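Side-chain contacts in glycoside Hydrolase (Bacteroides uniformis, PDB 5T9X), which probably hydrolyses agarose as a family 16 glycoside hydrolase in the agarose-degrading pathway of a human gut bacterium: residues T124-D129 and L314-K319; K142-T147 and R309-L314. All coordinates share one frame; numbering follows the deposited sequence.

Contact 1. Residues T124-D129 and L314-K319; sequences TSRPDD and LSPTNK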
ATOM      1  N   THR A 124     -11.984  -9.913   0.336  1.00 33.18           N
ATOM      2  CA  THR A 124     -13.067  -9.041   0.733  1.00 33.15           C
ATOM      3  C   THR A 124     -14.409  -9.779   0.698  1.00 32.28           C
ATOM      4  O   THR A 124     -14.713 -10.447  -0.263  1.00 36.24           O
ATOM      5  CB  THR A 124     -13.112  -7.853  -0.210  1.00 32.47           C
ATOM      6  OG1 THR A 124     -11.843  -7.214  -0.158  1.00 35.39           O
ATOM      7  CG2 THR A 124     -14.171  -6.860   0.191  1.00 32.78           C
ATOM      8  N   SER A 125     -15.203  -9.640   1.748  1.00 31.46           N
ATOM      9  CA  SER A 125     -16.522 -10.234   1.803  1.00 31.02           C
ATOM     10  C   SER A 125     -17.435  -9.308   2.552  1.00 30.87           C
ATOM     11  O   SER A 125     -16.991  -8.318   3.107  1.00 32.51           O
ATOM     12  CB  SER A 125     -16.477 -11.601   2.488  1.00 30.47           C
ATOM     13  OG  SER A 125     -16.316 -11.489   3.891  1.00 31.27           O
ATOM     14  N   ARG A 126     -18.713  -9.652   2.567  1.00 31.47           N
ATOM     15  CA  ARG A 126     -19.707  -8.958   3.363  1.00 31.87           C
ATOM     16  C   ARG A 126     -20.791  -9.960   3.747  1.00 33.74           C
ATOM     17  O   ARG A 126     -21.629 -10.306   2.918  1.00 31.24           O
ATOM     18  CB  ARG A 126     -20.298  -7.768   2.583  1.00 30.51           C
ATOM     19  CG  ARG A 126     -21.307  -6.972   3.389  1.00 28.58           C
ATOM     20  CD  ARG A 126     -21.896  -5.809   2.628  1.00 28.04           C
ATOM     21  NE  ARG A 126     -20.898  -4.816   2.245  1.00 28.26           N
ATOM     22  CZ  ARG A 126     -20.735  -4.300   1.022  1.00 29.01           C
ATOM     23  NH1 ARG A 126     -21.523  -4.635   0.014  1.00 28.34           N
ATOM     24  NH2 ARG A 126     -19.764  -3.414   0.794  1.00 30.97           N
ATOM     25  N   PRO A 127     -20.795 -10.423   5.001  1.00 37.97           N
ATOM     26  CA  PRO A 127     -21.871 -11.305   5.467  1.00 41.42           C
ATOM     27  C   PRO A 127     -23.289 -10.697   5.370  1.00 45.94           C
ATOM     28  O   PRO A 127     -23.439  -9.482   5.195  1.00 47.74           O
ATOM     29  CB  PRO A 127     -21.526 -11.531   6.939  1.00 40.26           C
ATOM     30  CG  PRO A 127     -20.111 -11.147   7.085  1.00 40.43           C
ATOM     31  CD  PRO A 127     -19.866 -10.079   6.086  1.00 39.08           C
ATOM     32  N   ASP A 128     -24.314 -11.538   5.488  1.00 50.99           N
ATOM     33  CA  ASP A 128     -25.710 -11.053   5.513  1.00 57.24           C
ATOM     34  C   ASP A 128     -25.964 -10.252   6.786  1.00 53.66           C
ATOM     35  O   ASP A 128     -26.588  -9.199   6.766  1.00 48.43           O
ATOM     36  CB  ASP A 128     -26.706 -12.226   5.471  1.00 62.04           C
ATOM     37  CG  ASP A 128     -26.648 -13.010   4.172  1.00 67.67           C
ATOM     38  OD1 ASP A 128     -26.477 -12.384   3.101  1.00 66.83           O
ATOM     39  OD2 ASP A 128     -26.788 -14.257   4.229  1.00 74.58           O
ATOM     40  N   ASP A 129     -25.446 -10.783   7.887  1.00 52.58           N
ATOM     41  CA  ASP A 129     -25.596 -10.199   9.213  1.00 51.97           C
ATOM     42  C   ASP A 129     -24.587  -9.070   9.561  1.00 47.37           C
ATOM     43  O   ASP A 129     -24.485  -8.693  10.722  1.00 46.85           O
ATOM     44  CB  ASP A 129     -25.507 -11.331  10.268  1.00 56.43           C
ATOM     45  CG  ASP A 129     -24.219 -12.166  10.142  1.00 64.17           C
ATOM     46  OD1 ASP A 129     -23.985 -12.733   9.044  1.00 67.02           O
ATOM     47  OD2 ASP A 129     -23.450 -12.264  11.124  1.00 69.11           O
ATOM     48  N   LEU A 314     -19.039   4.172  -4.215  1.00 29.15           N
ATOM     49  CA  LEU A 314     -18.013   3.235  -4.715  1.00 29.12           C
ATOM     50  C   LEU A 314     -17.656   2.109  -3.735  1.00 29.12           C
ATOM     51  O   LEU A 314     -16.630   1.448  -3.904  1.00 31.94           O
ATOM     52  CB  LEU A 314     -16.769   4.008  -5.202  1.00 28.76           C
ATOM     53  CG  LEU A 314     -17.095   4.722  -6.509  1.00 29.04           C
ATOM     54  CD1 LEU A 314     -16.264   5.962  -6.688  1.00 30.85           C
ATOM     55  CD2 LEU A 314     -16.889   3.803  -7.682  1.00 30.66           C
ATOM     56  N   SER A 315     -18.492   1.871  -2.726  1.00 29.19           N
ATOM     57  CA  SER A 315     -18.356   0.675  -1.901  1.00 29.10           C
ATOM     58  C   SER A 315     -18.726  -0.504  -2.818  1.00 31.29           C
ATOM     59  O   SER A 315     -19.546  -0.336  -3.717  1.00 33.18           O
ATOM     60  CB  SER A 315     -19.258   0.757  -0.678  1.00 29.15           C
ATOM     61  OG  SER A 315     -19.127  -0.388   0.166  1.00 31.02           O
ATOM     62  N   PRO A 316     -18.069  -1.673  -2.667  1.00 33.55           N
ATOM     63  CA  PRO A 316     -18.441  -2.800  -3.533  1.00 33.62           C
ATOM     64  C   PRO A 316     -19.837  -3.334  -3.234  1.00 34.83           C
ATOM     65  O   PRO A 316     -20.201  -3.482  -2.066  1.00 35.01           O
ATOM     66  CB  PRO A 316     -17.415  -3.882  -3.199  1.00 32.80           C
ATOM     67  CG  PRO A 316     -16.338  -3.193  -2.485  1.00 33.99           C
ATOM     68  CD  PRO A 316     -16.899  -1.983  -1.832  1.00 33.28           C
ATOM     69  N   THR A 317     -20.589  -3.637  -4.293  1.00 36.15           N
ATOM     70  CA  THR A 317     -21.954  -4.189  -4.175  1.00 34.95           C
ATOM     71  C   THR A 317     -21.880  -5.647  -3.753  1.00 34.99           C
ATOM     72  O   THR A 317     -20.868  -6.320  -3.958  1.00 35.98           O
ATOM     73  CB  THR A 317     -22.740  -4.093  -5.516  1.00 32.99           C
ATOM     74  OG1 THR A 317     -22.145  -4.955  -6.504  1.00 34.66           O
ATOM     75  CG2 THR A 317     -22.762  -2.667  -6.046  1.00 30.98           C
ATOM     76  N   ASN A 318     -22.957  -6.152  -3.181  1.00 36.00           N
ATOM     77  CA  ASN A 318     -23.025  -7.576  -2.853  1.00 36.53           C
ATOM     78  C   ASN A 318     -22.822  -8.462  -4.116  1.00 36.21           C
ATOM     79  O   ASN A 318     -22.204  -9.534  -4.036  1.00 32.18           O
ATOM     80  CB  ASN A 318     -24.352  -7.888  -2.145  1.00 37.73           C
ATOM     81  CG  ASN A 318     -24.421  -7.286  -0.753  1.00 37.97           C
ATOM     82  OD1 ASN A 318     -23.635  -7.642   0.109  1.00 41.09           O
ATOM     83  ND2 ASN A 318     -25.356  -6.378  -0.531  1.00 37.37           N
ATOM     84  N   LYS A 319     -23.318  -7.990  -5.273  1.00 37.24           N
ATOM     85  CA  LYS A 319     -23.184  -8.726  -6.543  1.00 38.09           C
ATOM     86  C   LYS A 319     -21.699  -8.819  -6.942  1.00 39.79           C
ATOM     87  O   LYS A 319     -21.206  -9.922  -7.167  1.00 42.12           O
ATOM     88  CB  LYS A 319     -24.049  -8.101  -7.651  1.00 37.33           C
ATOM     89  CG  LYS A 319     -24.377  -9.034  -8.814  1.00 38.49           C
TER

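Contact 2. Residues K142-T147 and R309-L314; sequences KMMPGT and RAISGL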
ATOM      1  N   LYS A 142     -23.704   9.080   6.346  1.00 43.02           N
ATOM      2  CA  LYS A 142     -24.379   7.964   5.691  1.00 41.25           C
ATOM      3  C   LYS A 142     -24.211   6.659   6.496  1.00 38.51           C
ATOM      4  O   LYS A 142     -23.125   6.356   6.965  1.00 36.48           O
ATOM      5  CB  LYS A 142     -23.808   7.809   4.283  1.00 42.68           C
ATOM      6  CG  LYS A 142     -24.727   7.134   3.287  1.00 47.29           C
ATOM      7  CD  LYS A 142     -24.406   7.561   1.857  1.00 52.44           C
ATOM      8  CE  LYS A 142     -25.473   7.100   0.871  1.00 59.28           C
ATOM      9  NZ  LYS A 142     -25.303   7.789  -0.441  1.00 61.72           N
ATOM     10  N   MET A 143     -25.293   5.917   6.690  1.00 36.83           N
ATOM     11  CA  MET A 143     -25.222   4.618   7.327  1.00 39.10           C
ATOM     12  C   MET A 143     -25.042   3.588   6.235  1.00 38.70           C
ATOM     13  O   MET A 143     -25.838   3.560   5.326  1.00 40.11           O
ATOM     14  CB  MET A 143     -26.519   4.321   8.088  1.00 40.70           C
ATOM     15  CG  MET A 143     -26.866   5.327   9.176  1.00 42.72           C
ATOM     16  SD  MET A 143     -25.574   5.607  10.409  1.00 46.74           S
ATOM     17  CE  MET A 143     -25.448   3.976  11.140  1.00 46.06           C
ATOM     18  N   MET A 144     -24.010   2.753   6.317  1.00 39.06           N
ATOM     19  CA  MET A 144     -23.805   1.676   5.334  1.00 40.10           C
ATOM     20  C   MET A 144     -23.520   0.353   5.992  1.00 36.65           C
ATOM     21  O   MET A 144     -23.112   0.320   7.143  1.00 34.48           O
ATOM     22  CB  MET A 144     -22.611   1.965   4.454  1.00 43.13           C
ATOM     23  CG  MET A 144     -22.512   3.406   4.056  1.00 45.43           C
ATOM     24  SD  MET A 144     -21.420   3.527   2.655  1.00 47.13           S
ATOM     25  CE  MET A 144     -21.409   5.292   2.523  1.00 48.47           C
ATOM     26  N   PRO A 145     -23.696  -0.741   5.245  1.00 35.13           N
ATOM     27  CA  PRO A 145     -23.190  -2.011   5.744  1.00 33.45           C
ATOM     28  C   PRO A 145     -21.667  -2.040   5.689  1.00 31.38           C
ATOM     29  O   PRO A 145     -21.061  -1.531   4.739  1.00 31.07           O
ATOM     30  CB  PRO A 145     -23.779  -3.045   4.781  1.00 34.35           C
ATOM     31  CG  PRO A 145     -24.848  -2.332   4.015  1.00 36.35           C
ATOM     32  CD  PRO A 145     -24.409  -0.901   3.967  1.00 36.11           C
ATOM     33  N   GLY A 146     -21.067  -2.624   6.721  1.00 29.93           N
ATOM     34  CA  GLY A 146     -19.635  -2.837   6.782  1.00 29.10           C
ATOM     35  C   GLY A 146     -19.108  -3.716   5.665  1.00 28.36           C
ATOM     36  O   GLY A 146     -19.855  -4.480   5.062  1.00 27.83           O
ATOM     37  N   THR A 147     -17.816  -3.584   5.390  1.00 26.98           N
ATOM     38  CA  THR A 147     -17.145  -4.387   4.399  1.00 27.14           C
ATOM     39  C   THR A 147     -15.951  -5.050   5.070  1.00 26.14           C
ATOM     40  O   THR A 147     -15.071  -4.366   5.540  1.00 26.73           O
ATOM     41  CB  THR A 147     -16.704  -3.502   3.248  1.00 28.10           C
ATOM     42  OG1 THR A 147     -17.832  -2.724   2.802  1.00 29.48           O
ATOM     43  CG2 THR A 147     -16.180  -4.340   2.122  1.00 28.79           C
ATOM     44  N   ARG A 309     -14.719   7.562  -0.879  1.00 31.57           N
ATOM     45  CA  ARG A 309     -15.242   6.825  -2.021  1.00 29.02           C
ATOM     46  C   ARG A 309     -16.543   6.129  -1.692  1.00 28.53           C
ATOM     47  O   ARG A 309     -17.456   6.087  -2.517  1.00 27.41           O
ATOM     48  CB  ARG A 309     -14.229   5.810  -2.506  1.00 27.31           C
ATOM     49  CG  ARG A 309     -13.151   6.465  -3.337  1.00 26.81           C
ATOM     50  CD  ARG A 309     -11.972   5.549  -3.511  1.00 25.96           C
ATOM     51  NE  ARG A 309     -12.356   4.312  -4.177  1.00 25.31           N
ATOM     52  CZ  ARG A 309     -12.473   4.142  -5.493  1.00 25.36           C
ATOM     53  NH1 ARG A 309     -12.246   5.140  -6.349  1.00 25.40           N
ATOM     54  NH2 ARG A 309     -12.815   2.941  -5.959  1.00 25.62           N
ATOM     55  N   ALA A 310     -16.626   5.555  -0.500  1.00 27.22           N
ATOM     56  CA  ALA A 310     -17.821   4.801  -0.121  1.00 28.00           C
ATOM     57  C   ALA A 310     -19.045   5.714   0.003  1.00 28.28           C
ATOM     58  O   ALA A 310     -20.159   5.366  -0.376  1.00 26.93           O
ATOM     59  CB  ALA A 310     -17.593   4.035   1.170  1.00 26.48           C
ATOM     60  N   ILE A 311     -18.823   6.902   0.516  1.00 29.71           N
ATOM     61  CA  ILE A 311     -19.909   7.834   0.677  1.00 32.37           C
ATOM     62  C   ILE A 311     -20.502   8.321  -0.654  1.00 32.28           C
ATOM     63  O   ILE A 311     -21.631   8.774  -0.675  1.00 34.77           O
ATOM     64  CB  ILE A 311     -19.463   8.991   1.577  1.00 31.93           C
ATOM     65  CG1 ILE A 311     -20.669   9.550   2.309  1.00 34.75           C
ATOM     66  CG2 ILE A 311     -18.697  10.027   0.785  1.00 29.68           C
ATOM     67  CD1 ILE A 311     -20.253  10.412   3.474  1.00 36.82           C
ATOM     68  N   SER A 312     -19.745   8.207  -1.745  1.00 31.09           N
ATOM     69  CA  SER A 312     -20.198   8.584  -3.071  1.00 31.04           C
ATOM     70  C   SER A 312     -20.621   7.382  -3.946  1.00 29.94           C
ATOM     71  O   SER A 312     -20.779   7.533  -5.160  1.00 29.84           O
ATOM     72  CB  SER A 312     -19.106   9.416  -3.765  1.00 32.31           C
ATOM     73  OG  SER A 312     -18.713  10.508  -2.931  1.00 34.80           O
ATOM     74  N   GLY A 313     -20.833   6.212  -3.346  1.00 27.97           N
ATOM     75  CA  GLY A 313     -21.342   5.055  -4.073  1.00 28.05           C
ATOM     76  C   GLY A 313     -20.311   4.055  -4.607  1.00 29.53           C
ATOM     77  O   GLY A 313     -20.673   3.151  -5.370  1.00 28.52           O
ATOM     78  N   LEU A 314     -19.039   4.172  -4.215  1.00 29.15           N
ATOM     79  CA  LEU A 314     -18.013   3.235  -4.715  1.00 29.12           C
ATOM     80  C   LEU A 314     -17.656   2.109  -3.735  1.00 29.12           C
ATOM     81  O   LEU A 314     -16.630   1.448  -3.904  1.00 31.94           O
ATOM     82  CB  LEU A 314     -16.769   4.008  -5.202  1.00 28.76           C
ATOM     83  CG  LEU A 314     -17.095   4.722  -6.509  1.00 29.04           C
ATOM     84  CD1 LEU A 314     -16.264   5.962  -6.688  1.00 30.85           C
ATOM     85  CD2 LEU A 314     -16.889   3.803  -7.682  1.00 30.66           C
TER

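Contact 1. Residues T124-D129 and L314-K319
Arg126 and Asn318 mark the closest backbone approach, their CA atoms 7.2 Å apart, in a meeting of two irregular loops rather than paired strands. The loops lie at the rim of the beta-sandwich expected for family 16. Each connects one sheet to the other: residues 124-129 run from strand 119-122 toward strand 132-137, and residues 314-319 lead from helix 307-310 to strand 329-341.

The contact depends mainly on Arg126. Its CG stands anti to the backbone N (chi1 -178°), which sends the chain outward from its own loop. A bend at chi3 then turns the guanidinium toward Pro316. The group meets Pro316 O end-on with two nitrogens. NH1 is 2.7 Å from Pro316 O, with an N-H...O angle of 147°. NH2 is 2.9 Å from the same Pro316 O, at 138°. Both donors lie in the carbonyl plane, and the oxygen lies close to the guanidinium plane, so the two planes run roughly together. Two further bonds reach the broken strand 140-154: NE to Gly146 O and NH2 to Thr147 OG1. They fix the rotation of the head.

A leucine here would keep some of the chain's bulk but would probably leave Pro316 O without both of its donors and Gly146 O without its bond from NE.

Ser315 OG lies 3.2 Å from Arg126 NH2 and hydrogen-bonds Asp305 OD2. Asn318 crosses the arginine chain at about a right angle, its amide nearly perpendicular to the guanidinium. Its OD1 comes 3.6 Å from Arg126 CD and 3.7 Å from Arg126 NH1.

Contact 2. Residues K142-T147 and R309-L314
Met144 meets Ala310 at a flat backbone group, the peptide that joins Ala310 to Ile311. The methyl CE lies over one face of that peptide, 3.2 Å from Ala310 O and 3.5 Å from Ala310 C. The other flat group is the guanidinium of Arg309, which belongs to the same segment as Ala310 and makes no contact with residues 142-147. One of its faces takes Leu314 CB, 4.1 Å above the plane and displaced toward the rim. Arg309 also makes a cation-pi contact with Tyr196, and its NH2 bonds Thr174 O.

Met144 crosses to the helix end from strand 140-154. Its first torsion, chi1 -40°, sets CG opposite the carbonyl carbon, and the rest of the chain runs out straight toward the helix end. This carries SD to within 4.1 Å of Ala310 CB, while CE also reaches the backbone of Ile311. The contact is apolar on the methionine side, and no hydrogen bond joins the two segments.

The helix end is a Schellman motif. Gly313 is its C-prime residue, with a positive phi of 95°. Leu314 N bonds Arg309 O at 3.0 Å, and Gly313 N bonds Ala310 O at 3.2 Å. Arg309 O has a second donor in Ser312 N, and the two donors come from opposite faces of its plane. Ala310 O is therefore engaged by the turn as well as touched by the methionine methyl.

Lys142 lies two residues earlier on the strand, and its chain is extended. Its CB packs on Ile311 CG1 at 4.1 Å. Further along, CD and NZ pass beside Ile311 O, with NZ 3.8 Å from that oxygen. Ile311 also touches Ser137 of the neighbouring strand 132-137.

In the fold
The two contacts have centres 10 Å apart, on the same side of the molecule and about 22 and 21 Å from the centre of the chain. Along the chain they are nested: 124-129 comes first, then 142-147, 309-314 and 314-319, and Leu314 belongs to both. Contact 1 joins two connections between the sheets. Contact 2 sets the short helix 307-310 and the turn after it against strand 140-154 of the mixed sheet. Arg126 of contact 1 also reaches into 142-147. Thr124 and Thr147 also touch through their methyl groups. Together they tie the chain around strand 140-154, early in the sequence, to the late connection that leads to strand 329-341.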